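Local coordinates for putative DNA helicase (Lactobacillus plantarum, PDB 3DMN), which probably acts as a UvrD-like DNA helicase, its C-terminal fragment being consistent with a RecA-like motor domain, at residues 9-12 with 13-17; 47-50 with 51-55; 54-57 with 58-61. One frame throughout, in Å; residues are numbered along the deposited sequence.

Contact 1: 9-12 with 13-17; sequences QQIT and DFTKE
Asp13 and Gln9 meet one turn apart on the surface of the short alpha-helix 9-16, where each backbone N-H of residues 13 to 16 bonds to the carbonyl four residues earlier. Asp13 N donates to Gln9 O at 2.9 Å, and Asp13 OD2 lies beside Gln9 CG at 3.5 Å. Gln9 holds its CG anti to the backbone N (chi1 -180°) and is extended beyond it, which carries its CG methylene across to the carboxylate. Its amide plane is turned 53° from that of Asp13, and its OE1 is engaged by Gln31. Thr12, the other residue heavily involved, offers its carbonyl to the next turn: Lys16 N reaches Thr12 O at 2.9 Å, and Lys16 CG passes the same oxygen at 3.6 Å. The Thr12 hydroxyl turns back to Thr8 O, a bond well suited to a threonine on a helix. On the inner face Ile11 and Thr15 meet through their methyls, CG2 to CG2 at 4.1 Å. Ile11 and Phe14 pack on strand 147-153, Thr15 on helix 134-141, so beta-branched and aromatic groups suit that side while amides and charges suit the outer one. With an alanine at position 13 in place of the aspartate, the ammonium of Lys16 would probably lose its mate and the long chain would be freer to turn. The present bond is an i to i+3 salt bridge: Lys16 NZ sits 3.0 Å from Asp13 OD1 and meets it from above the carboxylate plane, 70° out of it.

Contact 2: 47-50 with 51-55; sequences VDQV and VDQLA
Leu54 lies against Val50 one helical turn earlier, and its side chain climbs past the carbonyl of that valine before meeting its methyl. CB is 3.4 Å from Val50 O; CG, set beside the backbone N by a chi1 of -75°, comes to 3.2 Å from the same oxygen. CD1 then passes beyond the oxygen and ends against Val50 CG1 at 4.0 Å. The two side chains lie side by side and point the same way, their branched ends forming one continuous apolar patch. Beneath them Leu54 N donates to Val50 O at 2.9 Å, so the oxygen that the leucine brushes with carbon is already satisfied by the leucine's own amide. Val47 and Val51 repeat the i to i+4 pattern more loosely: CG1 of the first is 4.5 Å from CG2 of the second, while Val51 N bonds to Val47 O. Valine and leucine suit these positions because much of their surroundings is apolar: Val50 reaches Trp121 and Leu54 reaches Ile119 of strand 118-121, and Val47, Val50 and Val51 touch helix 71-82. Gln53, also buried, faces the sheet at Ile119 and Thr149. The aspartates take the outer face. Asp48 pairs with Arg84 in a salt bridge, and Asp52 keeps its carboxylate turned back beside Asp48 O, with CG 3.1 Å from that oxygen. The two carboxylates stay apart, OD2 of Asp48 lying 6.4 Å from OD2 of Asp52, which would limit their mutual repulsion. The whole is an amphipathic helix laid on a parallel beta-sheet, the layered alpha/beta arrangement of P-loop NTPase domains, the clan to which UvrD-like helicases belong.

Contact 3: 54-57 with 58-61; sequences LAMN and DSER
Ser59 grips the carbonyl of selenomethionine Met56 with its hydroxyl, OG donating to Met56 O at 2.7 Å. The torsion that puts OG between the backbone N and the carbonyl carbon (chi1 88°) turns it back toward the preceding turn, a use of serine common in helices. Met56 O also takes weak bonds from Ser59 N and Glu60 N, so several donors converge where the helix runs out. Ser59 N has a better partner in Ala55 O, 3.0 Å away, and Asp58 N still keeps the regular helical bond to Leu54 O at 2.8 Å. One step on, the spacing shortens: Glu60 N reaches Asn57 O at 3.0 Å, arriving 63° out of the carbonyl plane, as the chain tightens. The helix ends at Arg61, whose positive phi of 67° belongs to a Schellman motif, with Arg61 N bonded to Asp58 O. The exposed Asp58, Glu60 and Arg61 are polar, as befits a surface turn. Leu54 and Asn57 are buried instead: Leu54 also touches Glu86 in a loop, and Asn57 touches Asp62 and Ala117, where the turn after helix 43-59 leads into strand 64-68 beside the start of strand 118-121.

How the contacts relate
Contact 1 comes first along the chain, in helix 9-16; contacts 2 and 3 follow on helix 43-59 and overlap at Leu54 and Ala55, with centres about 10 Å apart. Contact 1 stands well away from both, its centre about 23 Å from that of contact 2 and 22 Å from that of contact 3. The two helices share strand 147-153 of the parallel sheet: the first covers Leu148 and Leu150, the second Thr149 and Val151, so they flank it on opposite faces. Together they account for part of both helical layers of an alpha/beta sandwich, consistent with a RecA-like helicase domain, while contact 3 marks where one layer turns back into the sheet.

Contact 1: 9-12 with 13-17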
ATOM      1  N   GLN A   9     -14.082  -8.155   4.415  1.00 26.98           N
ATOM      2  CA  GLN A   9     -13.740  -9.546   4.084  1.00 25.83           C
ATOM      3  C   GLN A   9     -12.727  -9.666   2.940  1.00 26.06           C
ATOM      4  O   GLN A   9     -11.887 -10.569   2.942  1.00 25.99           O
ATOM      5  CB  GLN A   9     -15.005 -10.279   3.682  1.00 26.34           C
ATOM      6  CG  GLN A   9     -14.703 -11.745   3.336  1.00 26.68           C
ATOM      7  CD  GLN A   9     -15.966 -12.557   3.227  1.00 26.31           C
ATOM      8  OE1 GLN A   9     -17.002 -12.078   2.742  1.00 27.31           O
ATOM      9  NE2 GLN A   9     -15.893 -13.801   3.685  1.00 28.33           N
ATOM     10  N   GLN A  10     -12.830  -8.781   1.956  1.00 26.07           N
ATOM     11  CA  GLN A  10     -11.945  -8.825   0.782  1.00 26.63           C
ATOM     12  C   GLN A  10     -10.494  -8.624   1.218  1.00 27.17           C
ATOM     13  O   GLN A  10      -9.598  -9.368   0.800  1.00 28.40           O
ATOM     14  CB  GLN A  10     -12.378  -7.765  -0.237  1.00 28.52           C
ATOM     15  CG  GLN A  10     -13.630  -8.191  -1.031  1.00 29.61           C
ATOM     16  CD  GLN A  10     -14.917  -8.153  -0.260  1.00 32.71           C
ATOM     17  OE1 GLN A  10     -15.050  -7.492   0.776  1.00 30.40           O
ATOM     18  NE2 GLN A  10     -15.888  -8.880  -0.768  1.00 35.11           N
ATOM     19  N   ILE A  11     -10.261  -7.601   2.038  1.00 26.17           N
ATOM     20  CA  ILE A  11      -8.891  -7.319   2.513  1.00 26.61           C
ATOM     21  C   ILE A  11      -8.409  -8.425   3.457  1.00 26.84           C
ATOM     22  O   ILE A  11      -7.271  -8.867   3.348  1.00 27.77           O
ATOM     23  CB  ILE A  11      -8.850  -5.900   3.164  1.00 27.26           C
ATOM     24  CG1 ILE A  11      -9.028  -4.882   2.048  1.00 28.78           C
ATOM     25  CG2 ILE A  11      -7.560  -5.652   3.936  1.00 28.17           C
ATOM     26  CD1 ILE A  11      -9.267  -3.512   2.541  1.00 30.15           C
ATOM     27  N   THR A  12      -9.284  -8.877   4.363  1.00 27.97           N
ATOM     28  CA  THR A  12      -8.942  -9.943   5.306  1.00 28.47           C
ATOM     29  C   THR A  12      -8.508 -11.219   4.577  1.00 28.17           C
ATOM     30  O   THR A  12      -7.507 -11.844   4.917  1.00 28.31           O
ATOM     31  CB  THR A  12     -10.168 -10.217   6.202  1.00 28.90           C
ATOM     32  OG1 THR A  12     -10.409  -9.042   6.999  1.00 33.88           O
ATOM     33  CG2 THR A  12      -9.930 -11.441   7.075  1.00 32.17           C
ATOM     34  N   ASP A  13      -9.281 -11.595   3.567  1.00 26.82           N
ATOM     35  CA  ASP A  13      -8.988 -12.801   2.828  1.00 26.86           C
ATOM     36  C   ASP A  13      -7.702 -12.725   1.994  1.00 27.51           C
ATOM     37  O   ASP A  13      -6.945 -13.685   1.943  1.00 28.39           O
ATOM     38  CB  ASP A  13     -10.156 -13.162   1.919  1.00 25.89           C
ATOM     39  CG  ASP A  13     -11.286 -13.800   2.667  1.00 27.70           C
ATOM     40  OD1 ASP A  13     -11.186 -14.069   3.901  1.00 27.09           O
ATOM     41  OD2 ASP A  13     -12.346 -14.043   2.023  1.00 28.54           O
ATOM     42  N   PHE A  14      -7.510 -11.608   1.307  1.00 27.45           N
ATOM     43  CA  PHE A  14      -6.261 -11.383   0.590  1.00 28.16           C
ATOM     44  C   PHE A  14      -5.053 -11.410   1.560  1.00 28.21           C
ATOM     45  O   PHE A  14      -4.063 -12.160   1.353  1.00 28.31           O
ATOM     46  CB  PHE A  14      -6.346 -10.043  -0.132  1.00 27.51           C
ATOM     47  CG  PHE A  14      -5.039  -9.635  -0.774  1.00 28.17           C
ATOM     48  CD1 PHE A  14      -4.747 -10.039  -2.074  1.00 29.96           C
ATOM     49  CD2 PHE A  14      -4.167  -8.787  -0.113  1.00 29.46           C
ATOM     50  CE1 PHE A  14      -3.525  -9.663  -2.706  1.00 30.68           C
ATOM     51  CE2 PHE A  14      -2.960  -8.400  -0.705  1.00 27.95           C
ATOM     52  CZ  PHE A  14      -2.640  -8.805  -2.006  1.00 28.47           C
ATOM     53  N   THR A  15      -5.146 -10.642   2.654  1.00 28.84           N
ATOM     54  CA  THR A  15      -3.997 -10.563   3.534  1.00 29.34           C
ATOM     55  C   THR A  15      -3.671 -11.866   4.258  1.00 29.68           C
ATOM     56  O   THR A  15      -2.497 -12.175   4.471  1.00 29.38           O
ATOM     57  CB  THR A  15      -4.125  -9.408   4.540  1.00 29.94           C
ATOM     58  OG1 THR A  15      -5.255  -9.634   5.404  1.00 32.54           O
ATOM     59  CG2 THR A  15      -4.275  -8.081   3.815  1.00 29.85           C
ATOM     60  N   LYS A  16      -4.695 -12.640   4.634  1.00 28.55           N
ATOM     61  CA  LYS A  16      -4.435 -13.868   5.390  1.00 30.01           C
ATOM     62  C   LYS A  16      -3.509 -14.804   4.587  1.00 29.93           C
ATOM     63  O   LYS A  16      -2.725 -15.541   5.157  1.00 29.63           O
ATOM     64  CB  LYS A  16      -5.742 -14.573   5.782  1.00 30.44           C
ATOM     65  CG  LYS A  16      -6.430 -15.278   4.634  1.00 35.20           C
ATOM     66  CD  LYS A  16      -7.827 -15.702   4.974  1.00 39.23           C
ATOM     67  CE  LYS A  16      -8.463 -16.307   3.729  1.00 39.43           C
ATOM     68  NZ  LYS A  16      -9.860 -16.781   4.216  1.00 40.41           N
ATOM     69  N   GLU A  17      -3.601 -14.755   3.259  1.00 28.62           N
ATOM     70  CA  GLU A  17      -2.888 -15.721   2.419  1.00 29.00           C
ATOM     71  C   GLU A  17      -1.440 -15.299   2.213  1.00 28.85           C
ATOM     72  O   GLU A  17      -0.655 -16.041   1.599  1.00 29.26           O
ATOM     73  CB  GLU A  17      -3.605 -15.874   1.082  1.00 29.41           C
ATOM     74  CG  GLU A  17      -5.025 -16.443   1.272  1.00 28.74           C
ATOM     75  CD  GLU A  17      -5.530 -17.263   0.092  1.00 30.24           C
ATOM     76  OE1 GLU A  17      -4.963 -17.212  -1.000  1.00 29.26           O
ATOM     77  OE2 GLU A  17      -6.601 -17.903   0.254  1.00 29.26           O
TER
HETATM   78  O   HOH W   1      -7.246  -7.601   7.283  1.00 38.84           O

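Contact 2: 47-50 with 51-55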
ATOM      1  N   VAL A  47       4.936   5.702  -9.869  1.00 26.62           N
ATOM      2  CA  VAL A  47       4.451   6.963  -9.306  1.00 26.36           C
ATOM      3  C   VAL A  47       3.165   7.399 -10.057  1.00 26.49           C
ATOM      4  O   VAL A  47       2.215   7.859  -9.427  1.00 27.42           O
ATOM      5  CB  VAL A  47       5.548   8.021  -9.396  1.00 27.05           C
ATOM      6  CG1 VAL A  47       5.013   9.382  -8.978  1.00 27.03           C
ATOM      7  CG2 VAL A  47       6.751   7.617  -8.491  1.00 27.75           C
ATOM      8  N   ASP A  48       3.123   7.231 -11.389  1.00 25.79           N
ATOM      9  CA  ASP A  48       1.886   7.511 -12.141  1.00 25.78           C
ATOM     10  C   ASP A  48       0.698   6.765 -11.489  1.00 26.24           C
ATOM     11  O   ASP A  48      -0.417   7.305 -11.332  1.00 27.65           O
ATOM     12  CB  ASP A  48       1.985   6.974 -13.571  1.00 24.53           C
ATOM     13  CG  ASP A  48       2.910   7.802 -14.486  1.00 24.70           C
ATOM     14  OD1 ASP A  48       3.422   8.875 -14.074  1.00 26.68           O
ATOM     15  OD2 ASP A  48       3.018   7.437 -15.693  1.00 26.76           O
ATOM     16  N   GLN A  49       0.923   5.490 -11.161  1.00 26.49           N
ATOM     17  CA  GLN A  49      -0.192   4.716 -10.614  0.50 27.37           C
ATOM     18  C   GLN A  49      -0.596   5.201  -9.239  1.00 27.51           C
ATOM     19  O   GLN A  49      -1.794   5.179  -8.897  1.00 28.34           O
ATOM     20  CB  GLN A  49       0.083   3.206 -10.607  0.50 26.94           C
ATOM     21  CG  GLN A  49      -1.079   2.388 -10.034  0.50 28.63           C
ATOM     22  CD  GLN A  49      -2.431   2.590 -10.726  0.50 26.90           C
ATOM     23  OE1 GLN A  49      -2.519   2.847 -11.935  0.50 31.26           O
ATOM     24  NE2 GLN A  49      -3.505   2.453  -9.946  0.50 28.35           N
ATOM     25  N   VAL A  50       0.374   5.622  -8.432  1.00 26.98           N
ATOM     26  CA  VAL A  50       0.056   6.203  -7.118  1.00 26.02           C
ATOM     27  C   VAL A  50      -0.803   7.478  -7.291  1.00 26.05           C
ATOM     28  O   VAL A  50      -1.806   7.680  -6.594  1.00 26.38           O
ATOM     29  CB  VAL A  50       1.318   6.520  -6.321  1.00 26.97           C
ATOM     30  CG1 VAL A  50       0.970   7.223  -5.052  1.00 26.87           C
ATOM     31  CG2 VAL A  50       2.086   5.205  -6.014  1.00 28.51           C
ATOM     32  N   VAL A  51      -0.397   8.342  -8.211  1.00 25.74           N
ATOM     33  CA  VAL A  51      -1.155   9.585  -8.472  1.00 27.33           C
ATOM     34  C   VAL A  51      -2.606   9.256  -8.870  1.00 27.45           C
ATOM     35  O   VAL A  51      -3.590   9.830  -8.351  1.00 27.57           O
ATOM     36  CB  VAL A  51      -0.445  10.406  -9.565  1.00 27.07           C
ATOM     37  CG1 VAL A  51      -1.335  11.528 -10.098  1.00 28.60           C
ATOM     38  CG2 VAL A  51       0.837  11.018  -8.985  1.00 30.06           C
ATOM     39  N   ASP A  52      -2.723   8.287  -9.769  1.00 27.09           N
ATOM     40  CA  ASP A  52      -3.997   7.860 -10.299  1.00 28.13           C
ATOM     41  C   ASP A  52      -4.880   7.233  -9.205  1.00 28.54           C
ATOM     42  O   ASP A  52      -6.097   7.538  -9.118  1.00 30.23           O
ATOM     43  CB  ASP A  52      -3.800   6.875 -11.424  1.00 28.96           C
ATOM     44  CG  ASP A  52      -3.208   7.503 -12.654  1.00 29.27           C
ATOM     45  OD1 ASP A  52      -2.994   8.731 -12.677  1.00 29.90           O
ATOM     46  OD2 ASP A  52      -3.002   6.743 -13.631  1.00 30.79           O
ATOM     47  N   GLN A  53      -4.275   6.382  -8.374  1.00 27.74           N
ATOM     48  CA  GLN A  53      -5.013   5.777  -7.265  1.00 28.46           C
ATOM     49  C   GLN A  53      -5.476   6.810  -6.234  1.00 28.73           C
ATOM     50  O   GLN A  53      -6.582   6.730  -5.705  1.00 29.18           O
ATOM     51  CB  GLN A  53      -4.179   4.688  -6.593  1.00 28.55           C
ATOM     52  CG  GLN A  53      -5.019   3.852  -5.595  1.00 30.01           C
ATOM     53  CD  GLN A  53      -6.040   2.996  -6.300  1.00 30.81           C
ATOM     54  OE1 GLN A  53      -7.225   2.969  -5.922  1.00 35.57           O
ATOM     55  NE2 GLN A  53      -5.613   2.330  -7.343  1.00 29.10           N
ATOM     56  N   LEU A  54      -4.630   7.800  -5.964  1.00 28.47           N
ATOM     57  CA  LEU A  54      -5.000   8.848  -5.015  1.00 29.64           C
ATOM     58  C   LEU A  54      -6.214   9.604  -5.547  1.00 29.85           C
ATOM     59  O   LEU A  54      -7.145   9.896  -4.803  1.00 30.60           O
ATOM     60  CB  LEU A  54      -3.823   9.783  -4.808  1.00 29.22           C
ATOM     61  CG  LEU A  54      -2.680   9.214  -3.939  1.00 29.23           C
ATOM     62  CD1 LEU A  54      -1.510  10.155  -3.994  1.00 31.77           C
ATOM     63  CD2 LEU A  54      -3.130   9.011  -2.480  1.00 31.60           C
ATOM     64  N   ALA A  55      -6.227   9.864  -6.854  1.00 30.15           N
ATOM     65  CA  ALA A  55      -7.365  10.554  -7.477  1.00 31.94           C
ATOM     66  C   ALA A  55      -8.615   9.681  -7.385  1.00 32.39           C
ATOM     67  O   ALA A  55      -9.690  10.193  -7.076  1.00 34.20           O
ATOM     68  CB  ALA A  55      -7.053  10.919  -8.915  1.00 32.39           C
TER

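Contact 3: 54-57 with 58-61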
ATOM      1  N   LEU A  54      -4.630   7.800  -5.964  1.00 28.47           N
ATOM      2  CA  LEU A  54      -5.000   8.848  -5.015  1.00 29.64           C
ATOM      3  C   LEU A  54      -6.214   9.604  -5.547  1.00 29.85           C
ATOM      4  O   LEU A  54      -7.145   9.896  -4.803  1.00 30.60           O
ATOM      5  CB  LEU A  54      -3.823   9.783  -4.808  1.00 29.22           C
ATOM      6  CG  LEU A  54      -2.680   9.214  -3.939  1.00 29.23           C
ATOM      7  CD1 LEU A  54      -1.510  10.155  -3.994  1.00 31.77           C
ATOM      8  CD2 LEU A  54      -3.130   9.011  -2.480  1.00 31.60           C
ATOM      9  N   ALA A  55      -6.227   9.864  -6.854  1.00 30.15           N
ATOM     10  CA  ALA A  55      -7.365  10.554  -7.477  1.00 31.94           C
ATOM     11  C   ALA A  55      -8.615   9.681  -7.385  1.00 32.39           C
ATOM     12  O   ALA A  55      -9.690  10.193  -7.076  1.00 34.20           O
ATOM     13  CB  ALA A  55      -7.053  10.919  -8.915  1.00 32.39           C
HETATM   14  N   MSE A  56      -8.483   8.380  -7.666  1.00 32.54           N
HETATM   15  CA  MSE A  56      -9.617   7.458  -7.561  0.50 33.61           C
HETATM   16  C   MSE A  56     -10.145   7.422  -6.135  1.00 33.55           C
HETATM   17  O   MSE A  56     -11.343   7.585  -5.915  1.00 34.34           O
HETATM   18  CB  MSE A  56      -9.237   6.053  -7.986  0.50 34.02           C
HETATM   19  CG  MSE A  56     -10.340   5.031  -7.778  0.50 37.03           C
HETATM   20 SE   MSE A  56     -11.873   5.357  -8.943  0.30 42.24          SE
HETATM   21  CE  MSE A  56     -10.902   5.420 -10.640  0.50 41.17           C
ATOM     22  N   ASN A  57      -9.258   7.209  -5.165  1.00 33.02           N
ATOM     23  CA  ASN A  57      -9.651   7.150  -3.758  1.00 33.09           C
ATOM     24  C   ASN A  57     -10.319   8.448  -3.307  1.00 33.98           C
ATOM     25  O   ASN A  57     -11.374   8.410  -2.666  1.00 33.63           O
ATOM     26  CB  ASN A  57      -8.439   6.816  -2.869  1.00 32.63           C
ATOM     27  CG  ASN A  57      -7.951   5.406  -3.066  1.00 33.26           C
ATOM     28  OD1 ASN A  57      -8.497   4.642  -3.893  1.00 30.93           O
ATOM     29  ND2 ASN A  57      -6.898   5.050  -2.326  1.00 31.01           N
ATOM     30  N   ASP A  58      -9.729   9.587  -3.682  1.00 34.28           N
ATOM     31  CA  ASP A  58     -10.319  10.909  -3.387  1.00 35.30           C
ATOM     32  C   ASP A  58     -11.744  11.008  -3.907  1.00 34.62           C
ATOM     33  O   ASP A  58     -12.612  11.567  -3.251  1.00 35.23           O
ATOM     34  CB  ASP A  58      -9.501  12.000  -4.071  1.00 35.27           C
ATOM     35  CG  ASP A  58      -8.202  12.302  -3.371  1.00 37.33           C
ATOM     36  OD1 ASP A  58      -7.925  11.723  -2.306  1.00 39.12           O
ATOM     37  OD2 ASP A  58      -7.440  13.142  -3.906  1.00 39.24           O
ATOM     38  N   SER A  59     -11.972  10.476  -5.098  1.00 35.56           N
ATOM     39  CA  SER A  59     -13.274  10.567  -5.760  1.00 36.38           C
ATOM     40  C   SER A  59     -14.355   9.748  -5.037  1.00 37.32           C
ATOM     41  O   SER A  59     -15.579  10.022  -5.164  1.00 37.69           O
ATOM     42  CB  SER A  59     -13.141  10.166  -7.228  1.00 35.69           C
ATOM     43  OG  SER A  59     -13.296   8.775  -7.403  1.00 38.55           O
ATOM     44  N   GLU A  60     -13.905   8.765  -4.258  1.00 38.51           N
ATOM     45  CA  GLU A  60     -14.793   7.904  -3.484  1.00 39.77           C
ATOM     46  C   GLU A  60     -14.829   8.360  -2.034  1.00 39.46           C
ATOM     47  O   GLU A  60     -15.448   7.714  -1.184  1.00 39.61           O
ATOM     48  CB  GLU A  60     -14.365   6.447  -3.614  1.00 40.93           C
ATOM     49  CG  GLU A  60     -14.316   6.034  -5.079  1.00 45.64           C
ATOM     50  CD  GLU A  60     -14.708   4.594  -5.290  1.00 51.91           C
ATOM     51  OE1 GLU A  60     -15.560   4.336  -6.181  1.00 55.04           O
ATOM     52  OE2 GLU A  60     -14.171   3.727  -4.563  1.00 54.05           O
ATOM     53  N   ARG A  61     -14.156   9.480  -1.778  1.00 38.55           N
ATOM     54  CA  ARG A  61     -14.117  10.135  -0.471  1.00 39.08           C
ATOM     55  C   ARG A  61     -13.382   9.300   0.565  1.00 38.15           C
ATOM     56  O   ARG A  61     -13.720   9.329   1.756  1.00 37.67           O
ATOM     57  CB  ARG A  61     -15.530  10.515   0.015  1.00 39.17           C
ATOM     58  CG  ARG A  61     -16.343  11.340  -0.979  1.00 41.21           C
ATOM     59  CD  ARG A  61     -17.721  11.621  -0.418  1.00 42.58           C
ATOM     60  NE  ARG A  61     -18.575  10.432  -0.507  1.00 50.43           N
ATOM     61  CZ  ARG A  61     -19.686  10.348  -1.239  1.00 53.04           C
ATOM     62  NH1 ARG A  61     -20.117  11.393  -1.941  1.00 54.54           N
ATOM     63  NH2 ARG A  61     -20.385   9.219  -1.250  1.00 55.26           N
TER